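Local coordinates for CTP:phosphocholine Cytidylyltransferase (Streptococcus pneumoniae, PDB 1JYK), which probably catalyses the transfer of a cytidylyl group from CTP to phosphocholine, giving CDP-choline and pyrophosphate, at residues A[46-51]-A[125-130]; A[54-57]-A[63-66]; A[140-145]-A[187-192]. All blocks are in the same frame, centred on the assembly; numbering follows the deposited sequence.

Contact 1: residues A[46-51]-A[125-130]; sequences TPKALV and DADNYL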
# COMPACT_ATOMS: atom_id res chain seq x y z
N THR A 46 19.46 -3.11 -2.88
CA THR A 46 18.68 -2.33 -1.93
C THR A 46 17.21 -2.62 -2.10
O THR A 46 16.70 -2.60 -3.22
CB THR A 46 18.88 -0.83 -2.14
OG1 THR A 46 20.27 -0.52 -2.07
CG2 THR A 46 18.13 -0.04 -1.08
N PRO A 47 16.50 -2.92 -1.00
CA PRO A 47 15.06 -3.19 -1.15
C PRO A 47 14.42 -1.86 -1.58
O PRO A 47 14.87 -0.79 -1.17
CB PRO A 47 14.63 -3.64 0.25
CG PRO A 47 15.69 -3.10 1.17
CD PRO A 47 16.96 -3.05 0.39
N LYS A 48 13.38 -1.92 -2.40
CA LYS A 48 12.77 -0.69 -2.88
C LYS A 48 12.28 0.27 -1.79
O LYS A 48 12.32 1.48 -1.98
CB LYS A 48 11.66 -0.99 -3.89
CG LYS A 48 10.42 -1.61 -3.31
CD LYS A 48 9.53 -2.10 -4.43
CE LYS A 48 8.26 -2.72 -3.88
NZ LYS A 48 7.19 -2.78 -4.90
N ALA A 49 11.85 -0.26 -0.65
CA ALA A 49 11.37 0.59 0.44
C ALA A 49 12.51 1.41 1.04
O ALA A 49 12.28 2.44 1.68
CB ALA A 49 10.71 -0.25 1.54
N LEU A 50 13.74 0.96 0.82
CA LEU A 50 14.90 1.65 1.37
C LEU A 50 15.72 2.44 0.34
O LEU A 50 16.80 2.95 0.65
CB LEU A 50 15.79 0.65 2.12
CG LEU A 50 15.10 -0.03 3.32
CD1 LEU A 50 16.11 -0.94 4.02
CD2 LEU A 50 14.57 1.01 4.31
N VAL A 51 15.20 2.54 -0.88
CA VAL A 51 15.88 3.32 -1.91
C VAL A 51 15.80 4.76 -1.38
O VAL A 51 14.77 5.19 -0.88
CB VAL A 51 15.14 3.19 -3.28
CG1 VAL A 51 15.50 4.35 -4.19
CG2 VAL A 51 15.53 1.88 -3.94
N ASP A 125 1.77 1.18 0.16
CA ASP A 125 2.79 0.61 -0.72
C ASP A 125 4.06 1.39 -0.39
O ASP A 125 4.02 2.61 -0.27
CB ASP A 125 2.43 0.84 -2.19
CG ASP A 125 1.31 -0.07 -2.68
OD1 ASP A 125 0.92 -1.02 -1.97
OD2 ASP A 125 0.82 0.17 -3.81
N ALA A 126 5.17 0.68 -0.26
CA ALA A 126 6.44 1.31 0.09
C ALA A 126 7.20 1.99 -1.04
O ALA A 126 8.19 2.67 -0.78
CB ALA A 126 7.35 0.29 0.78
N ASP A 127 6.75 1.83 -2.29
CA ASP A 127 7.46 2.45 -3.41
C ASP A 127 6.84 3.75 -3.93
O ASP A 127 6.92 4.05 -5.13
CB ASP A 127 7.60 1.46 -4.56
CG ASP A 127 6.31 0.74 -4.87
OD1 ASP A 127 5.23 1.23 -4.47
OD2 ASP A 127 6.38 -0.32 -5.52
N ASN A 128 6.24 4.51 -3.03
CA ASN A 128 5.63 5.78 -3.40
C ASN A 128 6.23 6.87 -2.53
O ASN A 128 6.55 6.63 -1.36
CB ASN A 128 4.12 5.75 -3.17
CG ASN A 128 3.39 4.95 -4.22
OD1 ASN A 128 3.84 4.84 -5.36
ND2 ASN A 128 2.25 4.38 -3.84
N TYR A 129 6.38 8.06 -3.09
CA TYR A 129 6.87 9.19 -2.32
C TYR A 129 5.63 10.06 -2.07
O TYR A 129 4.95 10.46 -3.02
CB TYR A 129 7.91 9.98 -3.10
CG TYR A 129 8.41 11.19 -2.35
CD1 TYR A 129 7.85 12.45 -2.57
CD2 TYR A 129 9.42 11.07 -1.39
CE1 TYR A 129 8.28 13.57 -1.86
CE2 TYR A 129 9.86 12.18 -0.68
CZ TYR A 129 9.29 13.42 -0.91
OH TYR A 129 9.74 14.52 -0.22
N LEU A 130 5.34 10.34 -0.81
CA LEU A 130 4.18 11.15 -0.47
C LEU A 130 4.53 12.63 -0.31
O LEU A 130 5.24 13.00 0.63
CB LEU A 130 3.54 10.62 0.82
CG LEU A 130 3.34 9.10 0.87
CD1 LEU A 130 2.88 8.67 2.24
CD2 LEU A 130 2.34 8.68 -0.18
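The ionic part of the contact is a salt bridge: Lys-48 NZ lies 2.7 Å from Asp-127 OD2. The ammonium group reaches this oxygen from above the carboxylate, 44° out of its plane. Next to the ammonium nitrogen, Lys-48 CE comes within 3.5 Å of Asp-127 OD2, so the end of the aliphatic chain lies against the same oxygen. Lys-48 starts with CG between its backbone N and carbonyl carbon (chi1 70°) and then runs out extended, which carries NZ across to the carboxylate. Arg-38 makes a second salt bridge to Asp-127 OD2, so two cationic side chains share one oxygen.

Lys-48 follows Pro-47 in the Pro-Lys element of the nucleotidyl transferase signature, whose Gly-Thr-Arg element contains Arg-38; in relatives these motifs line the nucleotide site, which the contact probably helps shape here. Asp-127 belongs to the loop just after strand 121-125, beside strand 27-32 in the parallel part of the central sheet.

The apolar part is one methyl pair, Ala-49 CB and Ala-126 CB, 3.5 Å apart, tighter than usual for carbon atoms. This fits the 5.0 Å between Ala-49 CA and Ala-126 CA, a spacing that small side chains permit. Ala-32 of strand 27-32 touches both methyls.

Contact 2: residues A[54-57]-A[63-66]; sequences NQKP and IEFL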
# COMPACT_ATOMS: atom_id res chain seq x y z
N ASN A 54 16.41 12.14 -2.09
CA ASN A 54 16.84 13.30 -1.32
C ASN A 54 17.59 12.79 -0.09
O ASN A 54 17.40 13.29 1.02
CB ASN A 54 15.65 14.16 -0.89
CG ASN A 54 16.04 15.60 -0.64
OD1 ASN A 54 17.08 16.06 -1.09
ND2 ASN A 54 15.19 16.32 0.08
N GLN A 55 18.41 11.76 -0.31
CA GLN A 55 19.25 11.16 0.72
C GLN A 55 18.54 10.56 1.93
O GLN A 55 19.10 10.52 3.02
CB GLN A 55 20.27 12.19 1.22
CG GLN A 55 21.18 12.77 0.13
CD GLN A 55 21.92 11.69 -0.67
OE1 GLN A 55 22.18 11.86 -1.86
NE2 GLN A 55 22.25 10.58 -0.01
N LYS A 56 17.31 10.08 1.74
CA LYS A 56 16.55 9.49 2.83
C LYS A 56 15.71 8.32 2.31
O LYS A 56 14.99 8.46 1.33
CB LYS A 56 15.65 10.55 3.46
CG LYS A 56 14.80 10.08 4.63
CD LYS A 56 14.17 11.27 5.34
CE LYS A 56 13.27 10.82 6.48
NZ LYS A 56 14.08 10.31 7.61
N PRO A 57 15.81 7.14 2.96
CA PRO A 57 15.02 5.98 2.51
C PRO A 57 13.54 6.32 2.38
O PRO A 57 12.97 6.95 3.26
CB PRO A 57 15.27 4.93 3.59
CG PRO A 57 16.61 5.29 4.16
CD PRO A 57 16.66 6.81 4.12
N ILE A 63 6.84 6.59 7.38
CA ILE A 63 6.79 6.33 8.82
C ILE A 63 6.68 7.63 9.63
O ILE A 63 5.91 7.72 10.59
CB ILE A 63 8.06 5.55 9.29
CG1 ILE A 63 7.99 4.09 8.80
CG2 ILE A 63 8.16 5.55 10.81
CD1 ILE A 63 9.33 3.36 8.86
N GLU A 64 7.45 8.65 9.24
CA GLU A 64 7.42 9.93 9.95
C GLU A 64 6.08 10.64 9.79
O GLU A 64 5.59 11.25 10.74
CB GLU A 64 8.59 10.80 9.48
CG GLU A 64 9.89 10.37 10.14
CD GLU A 64 11.13 11.03 9.56
OE1 GLU A 64 12.20 10.39 9.58
OE2 GLU A 64 11.04 12.19 9.10
N PHE A 65 5.48 10.55 8.60
CA PHE A 65 4.18 11.17 8.36
C PHE A 65 3.17 10.53 9.29
O PHE A 65 2.35 11.20 9.91
CB PHE A 65 3.73 10.92 6.91
CG PHE A 65 4.07 12.04 5.96
CD1 PHE A 65 3.87 11.89 4.59
CD2 PHE A 65 4.58 13.25 6.43
CE1 PHE A 65 4.17 12.92 3.71
CE2 PHE A 65 4.88 14.28 5.55
CZ PHE A 65 4.68 14.11 4.19
N LEU A 66 3.24 9.20 9.40
CA LEU A 66 2.34 8.44 10.24
C LEU A 66 2.45 8.80 11.72
O LEU A 66 1.45 9.08 12.38
CB LEU A 66 2.61 6.95 10.07
CG LEU A 66 2.10 6.33 8.77
CD1 LEU A 66 2.86 5.03 8.49
CD2 LEU A 66 0.60 6.08 8.89
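Lys-56 and Glu-64 make the whole contact, contributing 37 and 38 Å² of buried surface. Their side chains come from opposite directions and meet at their charged ends, where Lys-56 NZ bonds to Glu-64 OE1 at 2.7 Å as part of a salt bridge. The approach is on the syn side of the carboxylate, 31° out of its plane. The grip is one-pronged: Glu-64 OE2 stands 3.9 Å from Lys-56 NZ, and its closer neighbour is Lys-56 CE at 3.7 Å. Lys-56 CE also lies 3.3 Å from Glu-64 OE1, so carbon as well as nitrogen faces the carboxylate.

Lys-56 spans the gap with an extended chain until its last bond, where a turn (chi4 72°) swings NZ off the line of the methylenes toward OE1. Glu-64 extends beyond CG to meet it. Each charged end has a further partner. Lys-56 NZ also forms a salt bridge with Glu-60, one helical turn before Glu-64, while Glu-64 OE1 is hydrogen-bonded to Tyr-92 OH. One ammonium group thus joins two acidic residues spaced four apart, which would probably ease the repulsion between them.

Asn-54 and Gln-55 both have left-handed backbone conformations, consistent with a type I'-like turn joining the short strands 52-53 and 56-57 into a two-residue beta-hairpin. The second strand of that hairpin runs straight into helix 58-68, and Lys-56, two residues before the helix begins, reaches along its surface to Glu-60 and Glu-64. Tyr-92 of helix 87-92 touches the Lys-56 side chain, so the salt bridge lies where the hairpin, helix 58-68 and helix 87-92 come together, at the partly exposed border of the fold.

Contact 3: residues A[140-145]-A[187-192]; sequences TRSTYF and APTAEK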
# COMPACT_ATOMS: atom_id res chain seq x y z
N THR A 140 -13.52 7.18 9.65
CA THR A 140 -14.56 6.28 10.14
C THR A 140 -15.09 5.30 9.10
O THR A 140 -16.04 4.56 9.37
CB THR A 140 -15.75 7.07 10.71
OG1 THR A 140 -16.28 7.93 9.69
CG2 THR A 140 -15.32 7.89 11.91
N ARG A 141 -14.49 5.28 7.92
CA ARG A 141 -14.93 4.36 6.89
C ARG A 141 -13.78 3.98 5.98
O ARG A 141 -12.81 4.73 5.85
CB ARG A 141 -16.06 5.00 6.06
CG ARG A 141 -15.59 6.09 5.13
CD ARG A 141 -16.72 7.04 4.80
NE ARG A 141 -16.40 7.90 3.66
CZ ARG A 141 -17.30 8.59 2.97
NH1 ARG A 141 -18.58 8.52 3.30
NH2 ARG A 141 -16.92 9.34 1.94
N SER A 142 -13.88 2.80 5.37
CA SER A 142 -12.85 2.31 4.47
C SER A 142 -12.68 3.32 3.34
O SER A 142 -13.66 3.76 2.73
CB SER A 142 -13.24 0.94 3.92
OG SER A 142 -13.41 0.03 4.99
N THR A 143 -11.43 3.67 3.06
CA THR A 143 -11.13 4.68 2.06
C THR A 143 -9.94 4.38 1.16
O THR A 143 -8.94 3.82 1.60
CB THR A 143 -10.84 6.05 2.74
OG1 THR A 143 -11.93 6.42 3.57
CG2 THR A 143 -10.59 7.13 1.71
N TYR A 144 -10.07 4.76 -0.11
CA TYR A 144 -9.00 4.62 -1.07
C TYR A 144 -8.58 6.06 -1.33
O TYR A 144 -9.41 6.87 -1.73
CB TYR A 144 -9.50 4.04 -2.39
CG TYR A 144 -9.45 2.54 -2.48
CD1 TYR A 144 -8.24 1.85 -2.42
CD2 TYR A 144 -10.62 1.80 -2.61
CE1 TYR A 144 -8.20 0.46 -2.50
CE2 TYR A 144 -10.59 0.41 -2.70
CZ TYR A 144 -9.38 -0.25 -2.64
OH TYR A 144 -9.35 -1.62 -2.73
N PHE A 145 -7.32 6.40 -1.07
CA PHE A 145 -6.83 7.74 -1.35
C PHE A 145 -6.32 7.62 -2.78
O PHE A 145 -5.30 6.97 -3.03
CB PHE A 145 -5.72 8.12 -0.37
CG PHE A 145 -6.22 8.30 1.03
CD1 PHE A 145 -6.47 9.57 1.54
CD2 PHE A 145 -6.50 7.19 1.83
CE1 PHE A 145 -7.00 9.74 2.82
CE2 PHE A 145 -7.03 7.35 3.11
CZ PHE A 145 -7.28 8.63 3.61
N ALA A 187 -13.17 -1.64 10.74
CA ALA A 187 -13.36 -2.97 11.31
C ALA A 187 -14.39 -3.84 10.58
O ALA A 187 -14.10 -4.99 10.24
CB ALA A 187 -13.71 -2.84 12.79
N PRO A 188 -15.61 -3.33 10.37
CA PRO A 188 -16.60 -4.15 9.67
C PRO A 188 -16.12 -4.61 8.29
O PRO A 188 -16.35 -5.76 7.90
CB PRO A 188 -17.82 -3.24 9.57
CG PRO A 188 -17.64 -2.24 10.65
CD PRO A 188 -16.16 -2.02 10.77
N THR A 189 -15.46 -3.72 7.55
CA THR A 189 -14.96 -4.05 6.22
C THR A 189 -13.82 -5.06 6.29
O THR A 189 -13.79 -6.03 5.52
CB THR A 189 -14.47 -2.80 5.46
OG1 THR A 189 -15.47 -1.78 5.51
CG2 THR A 189 -14.19 -3.13 4.00
N ALA A 190 -12.89 -4.84 7.21
CA ALA A 190 -11.73 -5.72 7.38
C ALA A 190 -12.18 -7.14 7.73
O ALA A 190 -11.57 -8.12 7.30
CB ALA A 190 -10.83 -5.17 8.48
N GLU A 191 -13.24 -7.23 8.53
CA GLU A 191 -13.77 -8.53 8.94
C GLU A 191 -14.21 -9.31 7.70
O GLU A 191 -13.90 -10.49 7.56
CB GLU A 191 -14.94 -8.33 9.89
CG GLU A 191 -15.40 -9.60 10.56
CD GLU A 191 -16.68 -9.40 11.33
OE1 GLU A 191 -17.61 -8.75 10.80
OE2 GLU A 191 -16.77 -9.90 12.48
N LYS A 192 -14.92 -8.64 6.80
CA LYS A 192 -15.39 -9.29 5.58
C LYS A 192 -14.19 -9.69 4.73
O LYS A 192 -14.15 -10.79 4.19
CB LYS A 192 -16.30 -8.34 4.79
CG LYS A 192 -17.64 -8.09 5.45
CD LYS A 192 -18.61 -7.43 4.49
CE LYS A 192 -20.00 -8.01 4.63
NZ LYS A 192 -21.02 -7.17 3.95
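Ser-142 and Thr-189 meet through their hydroxyls, Ser-142 OG donating to Thr-189 OG1 at 2.8 Å. Both CB atoms point toward the opposing segment, and the two alpha carbons, Ser-142 CA and Thr-189 CA, are 6.9 Å apart, a gap that these short side chains can close directly. In Ser-142 the hydroxyl stands opposite the carbonyl carbon, beside the backbone N (chi1 -59°). Thr-189 OG1 takes the equivalent place on its own residue (chi1 -50°), which leaves the methyl CG2 anti to the backbone N.

The serine oxygen sits close to the whole branch: Ser-142 OG lies 3.1 Å from Thr-189 CB and 3.4 Å from Thr-189 CG2. Its carbon stays further back, with Ser-142 CB 3.9 Å from Thr-189 OG1.

Strand 142-149 pairs antiparallel with strand 182-185 in the central mixed sheet, and the chain leaving 182-185 passes through Asp-186 into helix 187-201. The contact therefore ties Ser-142, on the side of the sheet partner of 182-185, to the first turn of the helix that follows 182-185. On its other side strand 142-149 runs parallel to strand 224-228, whose Val-224 packs against Ser-142. Asp-186 supplies both further polar partners, its backbone N bonding to Ser-142 OG and its OD1 to Thr-189 OG1. With two bonds on each hydroxyl oxygen, these buried polar atoms are satisfied and their rotation is probably fixed.

In the fold
Contacts 1 and 3 are buried, whereas contact 2 lies at the surface. Contacts 1 and 2 are neighbours, with centres 10 Å apart: Leu-130 O of contact 1 approaches Phe-65 CE1 of contact 2 at 3.3 Å, and Leu-50 packs on Pro-57. Helix 58-68 links them, since it carries one half of contact 2 and also packs against both segments of contact 1. Contact 3 stands apart, its centre 24 Å from contact 1 and 26 Å from contact 2, at another part of the central sheet. Both lysine–carboxylate bridges belong to the first region, one buried with added methyl packing and the other bordering solvent; contact 3 uses uncharged hydroxyls.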